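Long-range contacts in hypothetical protein PA3352 (Pseudomonas aeruginosa, PDB 2FUP), which is of unknown function but probably takes part in flagellum assembly, perhaps as an export chaperone like FlgN: residues A13-H18 against E56-A61; N20-L25 against P50-L55. All coordinates share one frame; numbering follows the deposited sequence.

Contact 1 (A13-H18 against E56-A61); sequences AEDIGH and ERNGRA
Asn-58 reaches across an antiparallel helical hairpin, formed by helices 7-34 and 39-68, and sets its amide against Glu-14 and Asp-15. With CG anti to its own carbonyl carbon (chi1 -78°), the asparagine leans its short side chain toward the facing turn, and ND2 arrives at two acids. The main bond goes to OD2 of Asp-15, 2.8 Å from ND2 and nearly straight at 161°. OD2 lies almost in the plane of the asparagine amide, whereas ND2 stands above the carboxylate, 38° out of its plane. An asparagine suits the place because its amide supplies N-H to the acids on one branch and a carbonyl acceptor on the other. Asp-15, in one of its two conformers, has OD1 in a salt bridge with Arg-62, so its carboxylate is held from both oxygens, which probably favours its charged form. Glu-14, an extended side chain crossing the asparagine at about a right angle, offers OE1 to the same ND2 in a weak, bent bond of 3.2 Å. Two waters fill in the polar edge of the hairpin: one donates to Glu-14 OE1, accepts from Asn-58 ND2 and, with His-18 in one of two conformers, also meets His-18 NE2 at the imidazole edge. The other donates both to Glu-14 OE1 at 2.6 Å and to Asn-58 OD1 at 2.8 Å.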
# COMPACT_ATOMS: atom_id res chain seq x y z
N ALA A 13 2.49 0.48 9.63
CA ALA A 13 1.37 -0.27 10.23
C ALA A 13 0.05 0.17 9.60
O ALA A 13 -0.78 -0.65 9.25
CB ALA A 13 1.32 -0.04 11.76
N GLU A 14 -0.15 1.46 9.47
CA GLU A 14 -1.37 1.95 8.85
C GLU A 14 -1.51 1.46 7.41
O GLU A 14 -2.57 0.99 7.00
CB GLU A 14 -1.38 3.48 8.81
CG GLU A 14 -1.53 4.13 10.16
CD GLU A 14 -1.55 5.67 10.14
OE1 GLU A 14 -1.61 6.25 9.01
OE2 GLU A 14 -1.54 6.26 11.27
N ASP A 15 -0.42 1.48 6.67
CA ASP A 15 -0.50 1.09 5.26
C ASP A 15 -0.69 -0.40 5.07
O ASP A 15 -1.37 -0.81 4.12
CB ASP A 15 0.69 1.65 4.46
CG ASP A 15 0.49 3.10 4.10
OD1 ASP A 15 1.24 3.66 3.28
OD2 ASP A 15 -0.53 3.59 4.51
N ILE A 16 -0.14 -1.23 5.94
CA ILE A 16 -0.42 -2.70 5.90
C ILE A 16 -1.94 -2.93 6.08
O ILE A 16 -2.56 -3.71 5.37
CB ILE A 16 0.45 -3.47 6.89
CG1 ILE A 16 1.89 -3.56 6.35
CG2 ILE A 16 -0.11 -4.85 7.09
CD1 ILE A 16 2.90 -3.80 7.41
N GLY A 17 -2.54 -2.21 7.02
CA GLY A 17 -4.00 -2.33 7.24
C GLY A 17 -4.72 -1.90 5.98
O GLY A 17 -5.66 -2.57 5.57
N HIS A 18 -4.34 -0.75 5.43
CA HIS A 18 -5.07 -0.27 4.25
C HIS A 18 -4.84 -1.18 3.03
O HIS A 18 -5.77 -1.38 2.25
CB HIS A 18 -4.73 1.17 3.92
CG HIS A 18 -5.00 2.11 5.04
ND1 HIS A 18 -6.11 2.00 5.85
CD2 HIS A 18 -4.32 3.19 5.47
CE1 HIS A 18 -6.10 3.01 6.72
NE2 HIS A 18 -4.99 3.72 6.54
N GLU A 56 -1.45 6.63 -0.94
CA GLU A 56 -0.68 7.64 -1.68
C GLU A 56 -0.01 8.63 -0.70
O GLU A 56 1.20 8.89 -0.78
CB GLU A 56 -1.60 8.39 -2.65
CG GLU A 56 -1.10 9.69 -3.27
CD GLU A 56 -2.24 10.76 -3.61
OE1 GLU A 56 -3.21 10.97 -2.80
OE2 GLU A 56 -2.14 11.43 -4.68
N ARG A 57 -0.83 9.17 0.17
CA ARG A 57 -0.34 10.14 1.18
C ARG A 57 0.70 9.48 2.08
O ARG A 57 1.81 10.02 2.37
CB ARG A 57 -1.48 10.75 2.00
CG ARG A 57 -2.20 11.84 1.27
CD ARG A 57 -3.17 12.61 2.16
NE ARG A 57 -3.76 13.67 1.37
CZ ARG A 57 -4.46 14.68 1.86
NH1 ARG A 57 -4.70 14.76 3.16
NH2 ARG A 57 -4.93 15.59 1.02
N ASN A 58 0.45 8.26 2.53
CA ASN A 58 1.35 7.66 3.45
C ASN A 58 2.64 7.27 2.71
O ASN A 58 3.73 7.34 3.32
CB ASN A 58 0.67 6.49 4.18
CG ASN A 58 -0.31 6.96 5.33
OD1 ASN A 58 -0.39 8.12 5.70
ND2 ASN A 58 -1.09 6.03 5.84
N GLY A 59 2.58 6.88 1.42
CA GLY A 59 3.80 6.68 0.71
C GLY A 59 4.68 7.90 0.63
O GLY A 59 5.90 7.81 0.70
N ARG A 60 4.01 9.02 0.38
CA ARG A 60 4.73 10.30 0.32
C ARG A 60 5.33 10.64 1.66
O ARG A 60 6.41 11.27 1.70
CB ARG A 60 3.92 11.45 -0.22
CG ARG A 60 3.66 11.31 -1.74
CD ARG A 60 3.02 12.55 -2.26
NE ARG A 60 3.19 12.71 -3.70
CZ ARG A 60 2.37 13.44 -4.46
NH1 ARG A 60 1.25 13.95 -3.95
NH2 ARG A 60 2.61 13.58 -5.77
N ALA A 61 4.66 10.28 2.74
CA ALA A 61 5.16 10.55 4.11
C ALA A 61 6.40 9.71 4.35
O ALA A 61 7.42 10.21 4.84
CB ALA A 61 4.10 10.28 5.10
O HOH W 1 -3.53 6.03 7.33
O HOH W 2 -1.11 8.75 8.34

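Contact 2 (N20-L25 against P50-L55); sequences NQLLQL and PLMQQL
The amide of Gln-21 is the one flat side-chain group that reaches across to Leu-51, and it does so with its oxygen end: OE1 stands 4.1 Å from CD2 of Leu-51. No ring takes part and no stack forms; in one of its two conformers, the extended glutamine crosses the leucine at about a right angle. Its CB touches CD1 of Leu-51 at 3.9 Å, so the aliphatic root packs while the amide lies toward the solvent-facing border, a division of labour that suits glutamine to the margin of a helix interface.

Inward from there the side chains that meet are apolar. Leu-51 packs CD1 over the backbone of the opposing helix, 3.7 Å from N of Leu-22, and the same methyl meets CD1 of Leu-25, also at 3.7 Å. Unlike Leu-25, Leu-51 and Leu-55, Leu-22 holds CG anti to the backbone N (chi1 -176°), which spreads its two methyls over the facing helix. CD2 meets CD1 of Leu-55 at 3.9 Å, and CD1 lies 4.4 Å from CG of Met-52, a selenomethionine whose side chain also packs on Ser-122 and Leu-126 of helix 121-130. Leu-22 touches Cys-105 of helix 88-114 as well, placing it in the core between helices.

Leucine's forked end suits Leu-51 and Leu-22, each of which is set among four side chains of the facing helix: Leu-51 among His-18, Gln-21, Leu-22 and Leu-25, and Leu-22 in turn among Lys-48, Leu-51, Met-52 and Leu-55. Such reciprocal insertion, with residues spaced three, four and seven apart, is knobs-into-holes packing, the signature of coiled-coil-like helical hairpins and bundles.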
# COMPACT_ATOMS: atom_id res chain seq x y z
N ASN A 20 -4.20 -4.44 3.11
CA ASN A 20 -5.05 -5.62 3.32
C ASN A 20 -6.52 -5.32 2.96
O ASN A 20 -7.16 -6.14 2.31
CB ASN A 20 -4.96 -6.07 4.77
CG ASN A 20 -3.82 -7.02 5.01
OD1 ASN A 20 -3.67 -8.02 4.31
ND2 ASN A 20 -3.03 -6.74 6.06
N GLN A 21 -7.02 -4.16 3.40
CA GLN A 21 -8.39 -3.84 3.10
C GLN A 21 -8.57 -3.70 1.59
O GLN A 21 -9.59 -4.12 1.02
CB GLN A 21 -8.89 -2.66 3.91
CG GLN A 21 -9.07 -3.08 5.37
CD GLN A 21 -9.99 -2.15 6.12
OE1 GLN A 21 -9.97 -0.96 5.89
NE2 GLN A 21 -10.82 -2.70 7.01
N LEU A 22 -7.61 -3.05 0.92
CA LEU A 22 -7.69 -2.88 -0.55
C LEU A 22 -7.74 -4.25 -1.26
O LEU A 22 -8.57 -4.50 -2.11
CB LEU A 22 -6.51 -2.02 -1.04
CG LEU A 22 -6.53 -1.70 -2.51
CD1 LEU A 22 -7.77 -0.97 -2.94
CD2 LEU A 22 -5.29 -0.88 -2.90
N LEU A 23 -6.84 -5.15 -0.83
CA LEU A 23 -6.79 -6.47 -1.45
C LEU A 23 -8.16 -7.17 -1.30
O LEU A 23 -8.64 -7.83 -2.21
CB LEU A 23 -5.65 -7.26 -0.81
CG LEU A 23 -5.37 -8.61 -1.39
CD1 LEU A 23 -5.04 -8.55 -2.88
CD2 LEU A 23 -4.26 -9.31 -0.56
N GLN A 24 -8.74 -7.09 -0.10
CA GLN A 24 -10.04 -7.69 0.13
C GLN A 24 -11.16 -7.08 -0.77
O GLN A 24 -11.99 -7.78 -1.33
CB GLN A 24 -10.41 -7.52 1.58
CG GLN A 24 -9.55 -8.43 2.48
CD GLN A 24 -9.59 -8.11 3.95
OE1 GLN A 24 -10.61 -7.69 4.46
NE2 GLN A 24 -8.47 -8.37 4.66
N LEU A 25 -11.13 -5.74 -0.90
CA LEU A 25 -12.08 -5.10 -1.81
C LEU A 25 -11.87 -5.50 -3.28
O LEU A 25 -12.83 -5.62 -4.04
CB LEU A 25 -12.06 -3.57 -1.66
CG LEU A 25 -12.53 -2.97 -0.34
CD1 LEU A 25 -12.25 -1.49 -0.30
CD2 LEU A 25 -14.00 -3.29 -0.12
N PRO A 50 -11.03 6.09 -0.43
CA PRO A 50 -10.26 6.58 0.72
C PRO A 50 -8.98 5.78 0.99
O PRO A 50 -8.03 6.31 1.56
CB PRO A 50 -11.22 6.45 1.89
CG PRO A 50 -12.34 5.52 1.38
CD PRO A 50 -12.42 5.74 -0.07
N LEU A 51 -8.95 4.51 0.61
CA LEU A 51 -7.77 3.70 0.88
C LEU A 51 -6.63 4.10 -0.02
O LEU A 51 -5.47 4.11 0.37
CB LEU A 51 -8.07 2.17 0.68
CG LEU A 51 -9.03 1.65 1.71
CD1 LEU A 51 -9.40 0.21 1.32
CD2 LEU A 51 -8.48 1.72 3.11
N MSE A 52 -6.95 4.38 -1.27
CA MSE A 52 -5.91 4.67 -2.25
C MSE A 52 -5.31 6.05 -1.94
O MSE A 52 -4.09 6.27 -2.07
CB MSE A 52 -6.53 4.62 -3.63
CG MSE A 52 -7.02 3.24 -3.97
SE MSE A 52 -7.95 3.27 -5.65
CE MSE A 52 -9.31 4.51 -5.29
N GLN A 53 -6.18 6.94 -1.49
CA GLN A 53 -5.72 8.28 -1.04
C GLN A 53 -4.79 8.16 0.15
O GLN A 53 -3.70 8.82 0.21
CB GLN A 53 -6.90 9.13 -0.59
N GLN A 54 -5.18 7.34 1.12
CA GLN A 54 -4.38 7.14 2.30
C GLN A 54 -3.08 6.48 1.91
O GLN A 54 -2.00 6.84 2.41
CB GLN A 54 -5.07 6.34 3.43
CG GLN A 54 -6.25 7.09 4.07
CD GLN A 54 -7.22 6.19 4.80
OE1 GLN A 54 -7.77 5.23 4.21
NE2 GLN A 54 -7.38 6.43 6.09
N LEU A 55 -3.11 5.45 1.07
CA LEU A 55 -1.84 4.82 0.65
C LEU A 55 -0.86 5.79 -0.09
O LEU A 55 0.36 5.75 0.09
CB LEU A 55 -2.12 3.56 -0.22
CG LEU A 55 -2.65 2.32 0.58
CD1 LEU A 55 -3.37 1.33 -0.32
CD2 LEU A 55 -1.60 1.63 1.42

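Contacts 1 and 2 are successive levels of one hairpin, both joining helix 7-34 to helix 39-68, with centres about 9 Å apart. Contact 2 lies nearer the turn between the two helices; contact 1 lies farther from it. The change is from a leucine core to a hydrated polar patch, yet the levels interlock. In one of its two conformers His-18 ties them: its ND1 is 3.6 Å from CD2 of Leu-51, while the same ring borders contact 1. Leu-55 likewise reaches back, placing CD2 3.6 Å from the backbone O of Asp-15. Helix 88-114 adjoins both levels, touching Asp-15 through Leu-98 and Leu-23 through Arg-104.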